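Local coordinates for protein 2-Cys Peroxiredoxin (Plasmodium vivax SaI-1, PDB 2I81) that probably reduces hydrogen peroxide and organic hydroperoxides through a reactive cysteine thiol, as a typical 2-Cys peroxiredoxin of the malaria parasite, at residues 20-25 against 152-157; 34-39 against 117-122; 39-44 against 96-101; 51-56 against 84-89. One frame throughout, in Å; residues are numbered along the deposited sequence.

Interaction 1 (20-25 against 152-157)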
loop_
_atom_site.group_PDB
_atom_site.type_symbol
_atom_site.label_atom_id
_atom_site.label_comp_id
_atom_site.label_asym_id
_atom_site.label_seq_id
_atom_site.Cartn_x
_atom_site.Cartn_y
_atom_site.Cartn_z
ATOM N N PRO A 20 -11.569 -19.333 -5.699
ATOM C CA PRO A 20 -12.360 -20.538 -5.483
ATOM C C PRO A 20 -12.928 -21.093 -6.794
ATOM O O PRO A 20 -12.544 -20.632 -7.872
ATOM C CB PRO A 20 -13.484 -20.055 -4.556
ATOM C CG PRO A 20 -13.547 -18.550 -4.738
ATOM C CD PRO A 20 -12.387 -18.115 -5.596
ATOM N N THR A 21 -13.827 -22.070 -6.703
ATOM C CA THR A 21 -14.361 -22.727 -7.901
ATOM C C THR A 21 -15.777 -22.271 -8.266
ATOM O O THR A 21 -16.562 -21.886 -7.396
ATOM C CB THR A 21 -14.292 -24.277 -7.794
ATOM O OG1 THR A 21 -14.756 -24.867 -9.016
ATOM C CG2 THR A 21 -15.128 -24.796 -6.624
ATOM N N TYR A 22 -16.084 -22.317 -9.560
ATOM C CA TYR A 22 -17.412 -21.960 -10.053
ATOM C C TYR A 22 -18.343 -23.169 -10.186
ATOM O O TYR A 22 -19.501 -23.015 -10.578
ATOM C CB TYR A 22 -17.318 -21.203 -11.386
ATOM C CG TYR A 22 -16.522 -21.917 -12.457
ATOM C CD1 TYR A 22 -15.241 -21.488 -12.798
ATOM C CD2 TYR A 22 -17.049 -23.020 -13.131
ATOM C CE1 TYR A 22 -14.504 -22.139 -13.781
ATOM C CE2 TYR A 22 -16.322 -23.679 -14.112
ATOM C CZ TYR A 22 -15.051 -23.233 -14.432
ATOM O OH TYR A 22 -14.325 -23.879 -15.405
ATOM N N VAL A 23 -17.841 -24.363 -9.871
ATOM C CA VAL A 23 -18.669 -25.572 -9.911
ATOM C C VAL A 23 -19.676 -25.533 -8.762
ATOM O O VAL A 23 -19.302 -25.355 -7.601
ATOM C CB VAL A 23 -17.831 -26.879 -9.859
ATOM C CG1 VAL A 23 -18.730 -28.102 -10.035
ATOM C CG2 VAL A 23 -16.748 -26.868 -10.931
ATOM N N GLY A 24 -20.952 -25.692 -9.104
ATOM C CA GLY A 24 -22.039 -25.524 -8.146
ATOM C C GLY A 24 -22.377 -24.056 -7.963
ATOM O O GLY A 24 -23.161 -23.696 -7.082
ATOM N N LYS A 25 -21.778 -23.211 -8.797
ATOM C CA LYS A 25 -21.994 -21.771 -8.740
ATOM C C LYS A 25 -22.254 -21.211 -10.138
ATOM O O LYS A 25 -22.259 -21.954 -11.124
ATOM C CB LYS A 25 -20.804 -21.075 -8.071
ATOM C CG LYS A 25 -20.780 -21.218 -6.547
ATOM C CD LYS A 25 -19.451 -20.774 -5.939
ATOM C CE LYS A 25 -19.307 -19.234 -5.958
ATOM N NZ LYS A 25 -17.967 -18.865 -5.176
ATOM N N GLY A 152 -28.146 -21.181 -15.312
ATOM C CA GLY A 152 -26.806 -20.633 -15.503
ATOM C C GLY A 152 -25.813 -21.066 -14.439
ATOM O O GLY A 152 -24.877 -20.330 -14.124
ATOM N N ILE A 153 -26.017 -22.262 -13.891
ATOM C CA ILE A 153 -25.152 -22.810 -12.841
ATOM C C ILE A 153 -24.334 -23.988 -13.378
ATOM O O ILE A 153 -24.886 -24.897 -14.003
ATOM C CB ILE A 153 -25.975 -23.251 -11.594
ATOM C CG1 ILE A 153 -26.734 -22.056 -10.998
ATOM C CG2 ILE A 153 -25.072 -23.898 -10.535
ATOM C CD1 ILE A 153 -27.894 -22.437 -10.086
ATOM N N VAL A 154 -23.022 -23.961 -13.137
ATOM C CA VAL A 154 -22.131 -25.048 -13.550
ATOM C C VAL A 154 -22.367 -26.284 -12.684
ATOM O O VAL A 154 -22.227 -26.232 -11.461
ATOM C CB VAL A 154 -20.634 -24.639 -13.487
ATOM C CG1 VAL A 154 -19.731 -25.805 -13.887
ATOM C CG2 VAL A 154 -20.368 -23.447 -14.384
ATOM N N GLN A 155 -22.730 -27.387 -13.330
ATOM C CA GLN A 155 -23.000 -28.640 -12.630
ATOM C C GLN A 155 -21.869 -29.646 -12.794
ATOM O O GLN A 155 -21.755 -30.593 -12.011
ATOM C CB GLN A 155 -24.313 -29.256 -13.122
ATOM C CG GLN A 155 -25.561 -28.442 -12.803
ATOM C CD GLN A 155 -25.817 -28.300 -11.312
ATOM O OE1 GLN A 155 -25.568 -29.220 -10.531
ATOM N NE2 GLN A 155 -26.325 -27.141 -10.911
ATOM N N HIS A 156 -21.035 -29.434 -13.808
ATOM C CA HIS A 156 -20.007 -30.399 -14.168
ATOM C C HIS A 156 -18.827 -29.727 -14.857
ATOM O O HIS A 156 -19.001 -28.833 -15.690
ATOM C CB HIS A 156 -20.614 -31.482 -15.065
ATOM C CG HIS A 156 -19.615 -32.439 -15.635
ATOM N ND1 HIS A 156 -19.162 -33.544 -14.947
ATOM C CD2 HIS A 156 -18.997 -32.465 -16.838
ATOM C CE1 HIS A 156 -18.300 -34.205 -15.700
ATOM N NE2 HIS A 156 -18.183 -33.571 -16.853
ATOM N N LEU A 157 -17.629 -30.170 -14.491
ATOM C CA LEU A 157 -16.395 -29.692 -15.093
ATOM C C LEU A 157 -15.459 -30.870 -15.338
ATOM O O LEU A 157 -15.256 -31.704 -14.456
ATOM C CB LEU A 157 -15.724 -28.650 -14.190
ATOM C CG LEU A 157 -14.370 -28.057 -14.603
ATOM C CD1 LEU A 157 -14.475 -27.229 -15.880
ATOM C CD2 LEU A 157 -13.792 -27.220 -13.470
#
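Chi1 of 54° puts Y22 CG between its own backbone N and carbonyl carbon, and the ring then leans across V154 and on to L157. V154, whose CG1 lies anti to its backbone N (chi1 179°), presents both methyls to this ring: CG2 comes within 3.6 Å of Y22 CD2, while V154 CB sits at the ring edge, in its plane. Farther out, Y22 OH passes 3.4 Å from L157 CD1, the two side chains crossing at about a right angle. That hydroxyl has its polar partner in the carbonyl of Y132. V23 CG2 also rests on L157, 3.9 Å from its CB.

The backbone that carries these groups is a type II beta turn from Y22 to K25, closed by K25 N to Y22 O (2.9 Å), with G24 at positive phi (81°). This N-terminal turn docks on the start of strand 154-160 in the thioredoxin-like peroxiredoxin fold. Two bonds hold it to V154: G24 N to V154 O at 2.7 Å, and V154 N to K25 O at 2.9 Å, the latter meeting the acceptor almost end-on. H156 and L157 also pair, antiparallel, with a strand of a neighbouring subunit.

Interaction 2 (34-39 against 117-122)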
loop_
_atom_site.group_PDB
_atom_site.type_symbol
_atom_site.label_atom_id
_atom_site.label_comp_id
_atom_site.label_asym_id
_atom_site.label_seq_id
_atom_site.Cartn_x
_atom_site.Cartn_y
_atom_site.Cartn_z
ATOM N N ALA A 34 -18.960 -16.066 -33.518
ATOM C CA ALA A 34 -19.148 -17.477 -33.803
ATOM C C ALA A 34 -19.436 -17.759 -35.270
ATOM O O ALA A 34 -19.895 -16.888 -36.013
ATOM C CB ALA A 34 -20.261 -18.038 -32.926
ATOM N N VAL A 35 -19.148 -18.996 -35.665
ATOM C CA VAL A 35 -19.528 -19.529 -36.964
ATOM C C VAL A 35 -20.634 -20.549 -36.718
ATOM O O VAL A 35 -20.415 -21.558 -36.040
ATOM C CB VAL A 35 -18.339 -20.230 -37.668
ATOM C CG1 VAL A 35 -18.698 -20.578 -39.110
ATOM C CG2 VAL A 35 -17.102 -19.351 -37.635
ATOM N N PHE A 36 -21.821 -20.283 -37.255
ATOM C CA PHE A 36 -22.962 -21.176 -37.056
ATOM C C PHE A 36 -22.904 -22.397 -37.968
ATOM O O PHE A 36 -22.012 -22.510 -38.814
ATOM C CB PHE A 36 -24.283 -20.418 -37.228
ATOM C CG PHE A 36 -24.500 -19.346 -36.199
ATOM C CD1 PHE A 36 -24.399 -18.004 -36.546
ATOM C CD2 PHE A 36 -24.792 -19.676 -34.878
ATOM C CE1 PHE A 36 -24.595 -17.007 -35.596
ATOM C CE2 PHE A 36 -24.986 -18.685 -33.921
ATOM C CZ PHE A 36 -24.888 -17.347 -34.281
ATOM N N GLY A 37 -23.856 -23.310 -37.783
ATOM C CA GLY A 37 -23.939 -24.539 -38.570
ATOM C C GLY A 37 -24.016 -24.311 -40.067
ATOM O O GLY A 37 -23.483 -25.104 -40.848
ATOM N N ASP A 38 -24.674 -23.225 -40.468
ATOM C CA ASP A 38 -24.799 -22.878 -41.884
ATOM C C ASP A 38 -23.585 -22.119 -42.439
ATOM O O ASP A 38 -23.595 -21.696 -43.599
ATOM C CB ASP A 38 -26.111 -22.115 -42.156
ATOM C CG ASP A 38 -26.204 -20.787 -41.408
ATOM O OD1 ASP A 38 -25.388 -20.532 -40.493
ATOM O OD2 ASP A 38 -27.112 -19.993 -41.738
ATOM N N ASN A 39 -22.554 -21.955 -41.607
ATOM C CA ASN A 39 -21.301 -21.268 -41.974
ATOM C C ASN A 39 -21.353 -19.736 -41.983
ATOM O O ASN A 39 -20.373 -19.082 -42.354
ATOM C CB ASN A 39 -20.743 -21.790 -43.308
ATOM C CG ASN A 39 -20.153 -23.184 -43.197
ATOM O OD1 ASN A 39 -20.441 -23.927 -42.257
ATOM N ND2 ASN A 39 -19.329 -23.551 -44.172
ATOM N N LYS A 117 -22.561 -29.282 -37.776
ATOM C CA LYS A 117 -23.854 -28.612 -37.589
ATOM C C LYS A 117 -23.943 -27.659 -36.391
ATOM O O LYS A 117 -24.809 -26.780 -36.370
ATOM C CB LYS A 117 -24.984 -29.643 -37.504
ATOM C CG LYS A 117 -25.381 -30.273 -38.835
ATOM C CD LYS A 117 -26.505 -31.298 -38.665
ATOM C CE LYS A 117 -27.873 -30.641 -38.476
ATOM N NZ LYS A 117 -28.361 -29.963 -39.712
ATOM N N HIS A 118 -23.075 -27.832 -35.396
ATOM C CA HIS A 118 -23.146 -27.000 -34.192
ATOM C C HIS A 118 -22.221 -25.782 -34.240
ATOM O O HIS A 118 -21.307 -25.709 -35.065
ATOM C CB HIS A 118 -22.921 -27.829 -32.919
ATOM C CG HIS A 118 -21.516 -28.310 -32.744
ATOM N ND1 HIS A 118 -21.080 -29.523 -33.230
ATOM C CD2 HIS A 118 -20.449 -27.744 -32.130
ATOM C CE1 HIS A 118 -19.805 -29.684 -32.924
ATOM N NE2 HIS A 118 -19.399 -28.619 -32.257
ATOM N N THR A 119 -22.477 -24.839 -33.337
ATOM C CA THR A 119 -21.809 -23.541 -33.319
ATOM C C THR A 119 -20.383 -23.623 -32.764
ATOM O O THR A 119 -20.129 -24.320 -31.778
ATOM C CB THR A 119 -22.643 -22.520 -32.506
ATOM O OG1 THR A 119 -23.993 -22.504 -32.990
ATOM C CG2 THR A 119 -22.062 -21.118 -32.604
ATOM N N LEU A 120 -19.462 -22.912 -33.413
ATOM C CA LEU A 120 -18.084 -22.801 -32.940
ATOM C C LEU A 120 -17.748 -21.369 -32.539
ATOM O O LEU A 120 -17.859 -20.443 -33.346
ATOM C CB LEU A 120 -17.095 -23.309 -33.995
ATOM C CG LEU A 120 -17.121 -24.799 -34.357
ATOM C CD1 LEU A 120 -16.163 -25.067 -35.506
ATOM C CD2 LEU A 120 -16.787 -25.690 -33.161
ATOM N N LEU A 121 -17.336 -21.205 -31.285
ATOM C CA LEU A 121 -17.010 -19.896 -30.729
ATOM C C LEU A 121 -15.547 -19.543 -30.957
ATOM O O LEU A 121 -14.683 -20.422 -31.004
ATOM C CB LEU A 121 -17.321 -19.849 -29.227
ATOM C CG LEU A 121 -18.725 -20.212 -28.725
ATOM C CD1 LEU A 121 -18.763 -20.170 -27.201
ATOM C CD2 LEU A 121 -19.792 -19.294 -29.311
ATOM N N SER A 122 -15.284 -18.248 -31.098
ATOM C CA SER A 122 -13.927 -17.740 -31.236
ATOM C C SER A 122 -13.540 -16.984 -29.970
ATOM O O SER A 122 -14.092 -15.918 -29.682
ATOM C CB SER A 122 -13.824 -16.828 -32.463
ATOM O OG SER A 122 -12.559 -16.193 -32.528
HETATM O O HOH W 1 -20.163 -23.894 -36.794
HETATM O O HOH W 2 -25.096 -23.633 -35.271
#
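V35 and L120 exchange two backbone hydrogen bonds, V35 N to L120 O at 3.0 Å and L120 N to V35 O at 3.1 Å, which defines them as a hydrogen-bonded antiparallel pair. The adjoining A34 and L121 form the non-hydrogen-bonded pair, and strand 31-35 is thereby joined to strand 119-122 in the central mixed sheet of the peroxiredoxin fold. Beyond V35 the direct backbone bonds stop, although the chains stay close, and two waters take over. One water bridges V35 O and H118 O. The second accepts from G37 N at 2.8 Å and is hydrogen-bonded to T119 OG1, with a weak bond to K117 O; it links the type I turn from F36 to N39 with the loop before strand 119-122. G37 comes close to that loop directly, its CA 3.3 Å from K117 O.

Packing follows from the rotation of T119: chi1 of -52° sets OG1 beside the backbone N. F36 and T119 run side by side in the same direction, and OG1 meets the edge of the F36 ring near its plane. The T119 methyl CG2 fills in beside A34, 3.6 Å from its CB, and L121 CD2 reaches the same CB at 3.9 Å.

Interaction 3 (39-44 against 96-101)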
loop_
_atom_site.group_PDB
_atom_site.type_symbol
_atom_site.label_atom_id
_atom_site.label_comp_id
_atom_site.label_asym_id
_atom_site.label_seq_id
_atom_site.Cartn_x
_atom_site.Cartn_y
_atom_site.Cartn_z
ATOM N N ASN A 39 -22.554 -21.955 -41.607
ATOM C CA ASN A 39 -21.301 -21.268 -41.974
ATOM C C ASN A 39 -21.353 -19.736 -41.983
ATOM O O ASN A 39 -20.373 -19.082 -42.354
ATOM C CB ASN A 39 -20.743 -21.790 -43.308
ATOM C CG ASN A 39 -20.153 -23.184 -43.197
ATOM O OD1 ASN A 39 -20.441 -23.927 -42.257
ATOM N ND2 ASN A 39 -19.329 -23.551 -44.172
ATOM N N SER A 40 -22.484 -19.166 -41.572
ATOM C CA SER A 40 -22.607 -17.713 -41.446
ATOM C C SER A 40 -21.975 -17.225 -40.143
ATOM O O SER A 40 -21.862 -17.983 -39.175
ATOM C CB SER A 40 -24.074 -17.284 -41.524
ATOM O OG SER A 40 -24.838 -17.869 -40.483
ATOM N N PHE A 41 -21.561 -15.960 -40.127
ATOM C CA PHE A 41 -20.954 -15.360 -38.944
ATOM C C PHE A 41 -21.988 -14.722 -38.034
ATOM O O PHE A 41 -22.993 -14.184 -38.502
ATOM C CB PHE A 41 -19.904 -14.320 -39.338
ATOM C CG PHE A 41 -18.677 -14.907 -39.968
ATOM C CD1 PHE A 41 -18.096 -14.304 -41.078
ATOM C CD2 PHE A 41 -18.103 -16.067 -39.456
ATOM C CE1 PHE A 41 -16.957 -14.846 -41.666
ATOM C CE2 PHE A 41 -16.967 -16.616 -40.038
ATOM C CZ PHE A 41 -16.392 -16.004 -41.144
ATOM N N GLY A 42 -21.730 -14.782 -36.733
ATOM C CA GLY A 42 -22.623 -14.184 -35.758
ATOM C C GLY A 42 -21.982 -13.938 -34.413
ATOM O O GLY A 42 -20.781 -13.682 -34.312
ATOM N N GLU A 43 -22.812 -14.019 -33.379
ATOM C CA GLU A 43 -22.413 -13.724 -32.017
ATOM C C GLU A 43 -23.267 -14.568 -31.085
ATOM O O GLU A 43 -24.474 -14.713 -31.295
ATOM C CB GLU A 43 -22.624 -12.235 -31.736
ATOM C CG GLU A 43 -22.183 -11.757 -30.365
ATOM C CD GLU A 43 -22.243 -10.248 -30.241
ATOM O OE1 GLU A 43 -23.081 -9.745 -29.463
ATOM O OE2 GLU A 43 -21.457 -9.561 -30.931
ATOM N N VAL A 44 -22.636 -15.133 -30.061
ATOM C CA VAL A 44 -23.341 -15.940 -29.074
ATOM C C VAL A 44 -22.939 -15.479 -27.679
ATOM O O VAL A 44 -21.754 -15.265 -27.407
ATOM C CB VAL A 44 -23.034 -17.453 -29.257
ATOM C CG1 VAL A 44 -23.518 -18.271 -28.065
ATOM C CG2 VAL A 44 -23.653 -17.981 -30.546
ATOM N N SER A 96 -9.447 -17.705 -34.506
ATOM C CA SER A 96 -10.423 -16.762 -35.041
ATOM C C SER A 96 -11.561 -17.493 -35.748
ATOM O O SER A 96 -11.437 -18.673 -36.089
ATOM C CB SER A 96 -9.748 -15.792 -36.009
ATOM O OG SER A 96 -9.186 -16.486 -37.118
ATOM N N LYS A 97 -12.663 -16.780 -35.966
ATOM C CA LYS A 97 -13.824 -17.321 -36.675
ATOM C C LYS A 97 -13.512 -17.642 -38.140
ATOM O O LYS A 97 -14.137 -18.524 -38.732
ATOM C CB LYS A 97 -15.017 -16.360 -36.575
ATOM C CG LYS A 97 -14.785 -14.988 -37.197
ATOM C CD LYS A 97 -15.988 -14.081 -37.030
ATOM C CE LYS A 97 -15.755 -12.742 -37.711
ATOM N NZ LYS A 97 -16.837 -11.767 -37.403
ATOM N N TYR A 98 -12.546 -16.925 -38.715
ATOM C CA TYR A 98 -12.103 -17.182 -40.085
ATOM C C TYR A 98 -11.325 -18.489 -40.178
ATOM O O TYR A 98 -11.408 -19.197 -41.186
ATOM C CB TYR A 98 -11.263 -16.020 -40.618
ATOM C CG TYR A 98 -12.017 -14.713 -40.671
ATOM C CD1 TYR A 98 -11.777 -13.711 -39.733
ATOM C CD2 TYR A 98 -12.984 -14.485 -41.652
ATOM C CE1 TYR A 98 -12.472 -12.508 -39.775
ATOM C CE2 TYR A 98 -13.686 -13.286 -41.700
ATOM C CZ TYR A 98 -13.425 -12.303 -40.760
ATOM O OH TYR A 98 -14.116 -11.115 -40.805
ATOM N N THR A 99 -10.574 -18.800 -39.124
ATOM C CA THR A 99 -9.853 -20.067 -39.033
ATOM C C THR A 99 -10.826 -21.241 -38.878
ATOM O O THR A 99 -10.585 -22.324 -39.418
ATOM C CB THR A 99 -8.804 -20.045 -37.893
ATOM O OG1 THR A 99 -7.866 -18.985 -38.131
ATOM C CG2 THR A 99 -8.039 -21.363 -37.821
ATOM N N HIS A 100 -11.927 -21.018 -38.156
ATOM C CA HIS A 100 -12.975 -22.031 -38.011
ATOM C C HIS A 100 -13.630 -22.375 -39.342
ATOM O O HIS A 100 -13.752 -23.551 -39.690
ATOM C CB HIS A 100 -14.060 -21.576 -37.035
ATOM C CG HIS A 100 -13.622 -21.537 -35.607
ATOM N ND1 HIS A 100 -12.525 -22.230 -35.140
ATOM C CD2 HIS A 100 -14.158 -20.912 -34.532
ATOM C CE1 HIS A 100 -12.391 -22.014 -33.843
ATOM N NE2 HIS A 100 -13.371 -21.220 -33.449
ATOM N N LEU A 101 -14.052 -21.344 -40.074
ATOM C CA LEU A 101 -14.731 -21.519 -41.357
ATOM C C LEU A 101 -13.853 -22.269 -42.356
ATOM O O LEU A 101 -14.337 -23.132 -43.095
ATOM C CB LEU A 101 -15.166 -20.162 -41.929
ATOM C CG LEU A 101 -15.924 -20.117 -43.264
ATOM C CD1 LEU A 101 -17.225 -20.905 -43.205
ATOM C CD2 LEU A 101 -16.192 -18.677 -43.671
#
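F41 and K97 make a cation-pi contact, off-centre, with K97 NZ 4.9 Å from the centroid of the F41 ring. It joins strand 41-45 to the N-terminal part of helix 97-104 in the thioredoxin-like peroxiredoxin fold; the axes of the short segments approach to 10.8 Å, with 121° between their N-to-C directions. The charge has a second partner, for K97 NZ also forms a salt bridge with E33.

A CH-pi contact accompanies it: K97 CD stands over one face of the F41 ring, 4.1 Å from the centroid. Chi1 of 62° sends K97 CG between its backbone N and carbonyl carbon, and the extended chain beyond can then run over the phenyl face, so methylenes as well as the ammonium cover it.

Among the aromatic contacts, the rings of F41 and Y98 meet obliquely, their planes 75° apart and the closest atoms, F41 CE1 and Y98 CE2, 3.6 Å apart. Y98 also meets the F66 ring of another subunit, which brings this surface patch to a subunit interface.

Apolar contacts come from L101, whose two methyls divide the work. CD2 touches F41 CZ at 3.7 Å, and CD1 lies along the N39 side chain, whose OD1 is bonded to K104, and comes 3.5 Å from N39 ND2.

Interaction 4 (51-56 against 84-89)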
loop_
_atom_site.group_PDB
_atom_site.type_symbol
_atom_site.label_atom_id
_atom_site.label_comp_id
_atom_site.label_asym_id
_atom_site.label_seq_id
_atom_site.Cartn_x
_atom_site.Cartn_y
_atom_site.Cartn_z
ATOM N N GLY A 51 -32.520 -19.857 -18.883
ATOM C CA GLY A 51 -33.959 -20.078 -18.790
ATOM C C GLY A 51 -34.568 -20.771 -19.996
ATOM O O GLY A 51 -35.762 -21.078 -19.999
ATOM N N LYS A 52 -33.751 -21.022 -21.017
ATOM C CA LYS A 52 -34.234 -21.644 -22.248
ATOM C C LYS A 52 -33.645 -23.033 -22.478
ATOM O O LYS A 52 -34.380 -23.969 -22.802
ATOM C CB LYS A 52 -33.995 -20.730 -23.454
ATOM C CG LYS A 52 -34.745 -19.409 -23.367
ATOM C CD LYS A 52 -34.627 -18.600 -24.644
ATOM C CE LYS A 52 -35.255 -17.224 -24.461
ATOM N NZ LYS A 52 -35.277 -16.451 -25.737
ATOM N N LYS A 53 -32.329 -23.168 -22.305
ATOM C CA LYS A 53 -31.669 -24.467 -22.471
ATOM C C LYS A 53 -30.305 -24.610 -21.792
ATOM O O LYS A 53 -29.655 -23.622 -21.437
ATOM C CB LYS A 53 -31.584 -24.863 -23.957
ATOM C CG LYS A 53 -31.030 -23.795 -24.894
ATOM C CD LYS A 53 -31.600 -23.934 -26.307
ATOM C CE LYS A 53 -30.864 -24.986 -27.139
ATOM N NZ LYS A 53 -31.261 -26.387 -26.819
ATOM N N TYR A 54 -29.901 -25.867 -21.620
ATOM C CA TYR A 54 -28.612 -26.231 -21.046
ATOM C C TYR A 54 -27.498 -25.932 -22.039
ATOM O O TYR A 54 -27.707 -25.989 -23.251
ATOM C CB TYR A 54 -28.589 -27.721 -20.693
ATOM C CG TYR A 54 -29.677 -28.170 -19.741
ATOM C CD1 TYR A 54 -29.404 -28.373 -18.390
ATOM C CD2 TYR A 54 -30.978 -28.406 -20.191
ATOM C CE1 TYR A 54 -30.399 -28.789 -17.508
ATOM C CE2 TYR A 54 -31.978 -28.821 -19.321
ATOM C CZ TYR A 54 -31.682 -29.011 -17.982
ATOM O OH TYR A 54 -32.673 -29.422 -17.122
ATOM N N VAL A 55 -26.318 -25.609 -21.520
ATOM C CA VAL A 55 -25.172 -25.302 -22.366
ATOM C C VAL A 55 -24.025 -26.260 -22.072
ATOM O O VAL A 55 -23.592 -26.390 -20.924
ATOM C CB VAL A 55 -24.691 -23.836 -22.184
ATOM C CG1 VAL A 55 -23.509 -23.531 -23.100
ATOM C CG2 VAL A 55 -25.824 -22.853 -22.445
ATOM N N LEU A 56 -23.551 -26.939 -23.112
ATOM C CA LEU A 56 -22.315 -27.698 -23.019
ATOM C C LEU A 56 -21.224 -26.925 -23.754
ATOM O O LEU A 56 -21.094 -27.014 -24.978
ATOM C CB LEU A 56 -22.481 -29.113 -23.584
ATOM C CG LEU A 56 -21.481 -30.185 -23.125
ATOM C CD1 LEU A 56 -22.104 -31.568 -23.211
ATOM C CD2 LEU A 56 -20.176 -30.136 -23.913
ATOM N N GLU A 84 -32.313 -33.804 -28.001
ATOM C CA GLU A 84 -33.270 -34.519 -27.160
ATOM C C GLU A 84 -33.225 -34.043 -25.714
ATOM O O GLU A 84 -34.260 -33.946 -25.051
ATOM C CB GLU A 84 -32.993 -36.021 -27.188
ATOM C CG GLU A 84 -33.528 -36.741 -28.407
ATOM C CD GLU A 84 -33.854 -38.194 -28.114
ATOM O OE1 GLU A 84 -35.037 -38.571 -28.251
ATOM O OE2 GLU A 84 -32.935 -38.956 -27.737
ATOM N N ARG A 85 -32.017 -33.751 -25.238
ATOM C CA ARG A 85 -31.799 -33.384 -23.845
ATOM C C ARG A 85 -31.875 -31.874 -23.622
ATOM O O ARG A 85 -31.554 -31.382 -22.536
ATOM C CB ARG A 85 -30.464 -33.959 -23.356
ATOM C CG ARG A 85 -30.571 -35.393 -22.839
ATOM C CD ARG A 85 -29.291 -36.187 -23.073
ATOM N NE ARG A 85 -29.349 -36.978 -24.302
ATOM C CZ ARG A 85 -29.514 -38.299 -24.350
ATOM N NH1 ARG A 85 -29.631 -39.008 -23.233
ATOM N NH2 ARG A 85 -29.554 -38.917 -25.523
ATOM N N ASN A 86 -32.327 -31.153 -24.649
ATOM C CA ASN A 86 -32.424 -29.692 -24.633
ATOM C C ASN A 86 -31.105 -29.011 -24.251
ATOM O O ASN A 86 -31.091 -28.059 -23.466
ATOM C CB ASN A 86 -33.579 -29.224 -23.726
ATOM C CG ASN A 86 -33.925 -27.751 -23.921
ATOM O OD1 ASN A 86 -34.128 -27.019 -22.952
ATOM N ND2 ASN A 86 -33.989 -27.313 -25.175
ATOM N N VAL A 87 -29.994 -29.506 -24.793
ATOM C CA VAL A 87 -28.704 -28.865 -24.536
ATOM C C VAL A 87 -28.107 -28.245 -25.800
ATOM O O VAL A 87 -28.138 -28.842 -26.881
ATOM C CB VAL A 87 -27.673 -29.790 -23.793
ATOM C CG1 VAL A 87 -28.362 -30.685 -22.767
ATOM C CG2 VAL A 87 -26.866 -30.630 -24.763
ATOM N N GLU A 88 -27.593 -27.028 -25.651
ATOM C CA GLU A 88 -26.891 -26.346 -26.728
ATOM C C GLU A 88 -25.410 -26.701 -26.667
ATOM O O GLU A 88 -24.762 -26.557 -25.626
ATOM C CB GLU A 88 -27.095 -24.829 -26.644
ATOM C CG GLU A 88 -26.390 -24.026 -27.743
ATOM C CD GLU A 88 -27.087 -24.091 -29.098
ATOM O OE1 GLU A 88 -28.305 -24.363 -29.150
ATOM O OE2 GLU A 88 -26.406 -23.858 -30.121
ATOM N N LEU A 89 -24.895 -27.166 -27.799
ATOM C CA LEU A 89 -23.519 -27.619 -27.921
ATOM C C LEU A 89 -22.662 -26.499 -28.511
ATOM O O LEU A 89 -22.903 -26.053 -29.637
ATOM C CB LEU A 89 -23.480 -28.873 -28.805
ATOM C CG LEU A 89 -22.460 -30.007 -28.627
ATOM C CD1 LEU A 89 -21.245 -29.810 -29.517
ATOM C CD2 LEU A 89 -22.045 -30.222 -27.169
HETATM O O HOH W 3 -30.630 -28.665 -28.081
#
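Y54, E88 and L56 supply the donors of three backbone hydrogen bonds: Y54 N to N86 O at 3.1 Å, E88 N to Y54 O at 2.6 Å, and L56 N to E88 O at 2.8 Å. Y54 with V87, V55 with E88 and L56 with L89 are in parallel register, and the axes of the two short strand segments lie 4.4 Å apart at 29°.

On one face of the sheet Y54 CB packs 3.6 Å from V87 CG1, while N86 O lies at the edge of the tyrosine ring, in its plane. L56 and L89 run side by side on the same face, with L56 CD2 and L89 CD2 3.8 Å apart. K53, before the strand, curls back through bends at chi3 and chi4, which brings CE to 3.3 Å from E88 OE1; its NZ stays 4.3 Å from that oxygen, beyond a salt bridge. The ammonium instead donates to a water that in turn donates to V87 O.

What positions N86 is the Schellman motif ending helix 79-84: its positive phi (53°) turns the chain from helix into strand 87-93. This is the beta-alpha-beta connection of the thioredoxin-like peroxiredoxin fold, two parallel strands with helices between. F82 of helix 79-84 packs on L56, V87 and L89; helix 168-184 lies against Y54 and L56, and strand 140-148 flanks strand 54-59 through V55 and L56.

Overall arrangement
All four contacts reach one mixed sheet. Interactions 2 and 3 form a continuous unit, centres 6 Å apart: they share N39, and A34 O probably accepts from G42 N (2.9 Å), as L121 O does from H100 NE2 (2.9 Å). Interaction 4 adjoins interaction 2 through neighbouring strands 87-93 and 119-122; H118 CD2 lies 3.4 Å from L89 CD1. Interaction 1 stands apart, its nearest atoms about 6 Å from interaction 4. Interactions 1 and 3, centres 27 Å apart, both also meet other subunits. Strand 54-59 of interaction 4 leads toward the segment that, by the family's sequence motif, probably carries the peroxidatic cysteine; Y98 of interaction 3 meets F66 from that segment of another subunit.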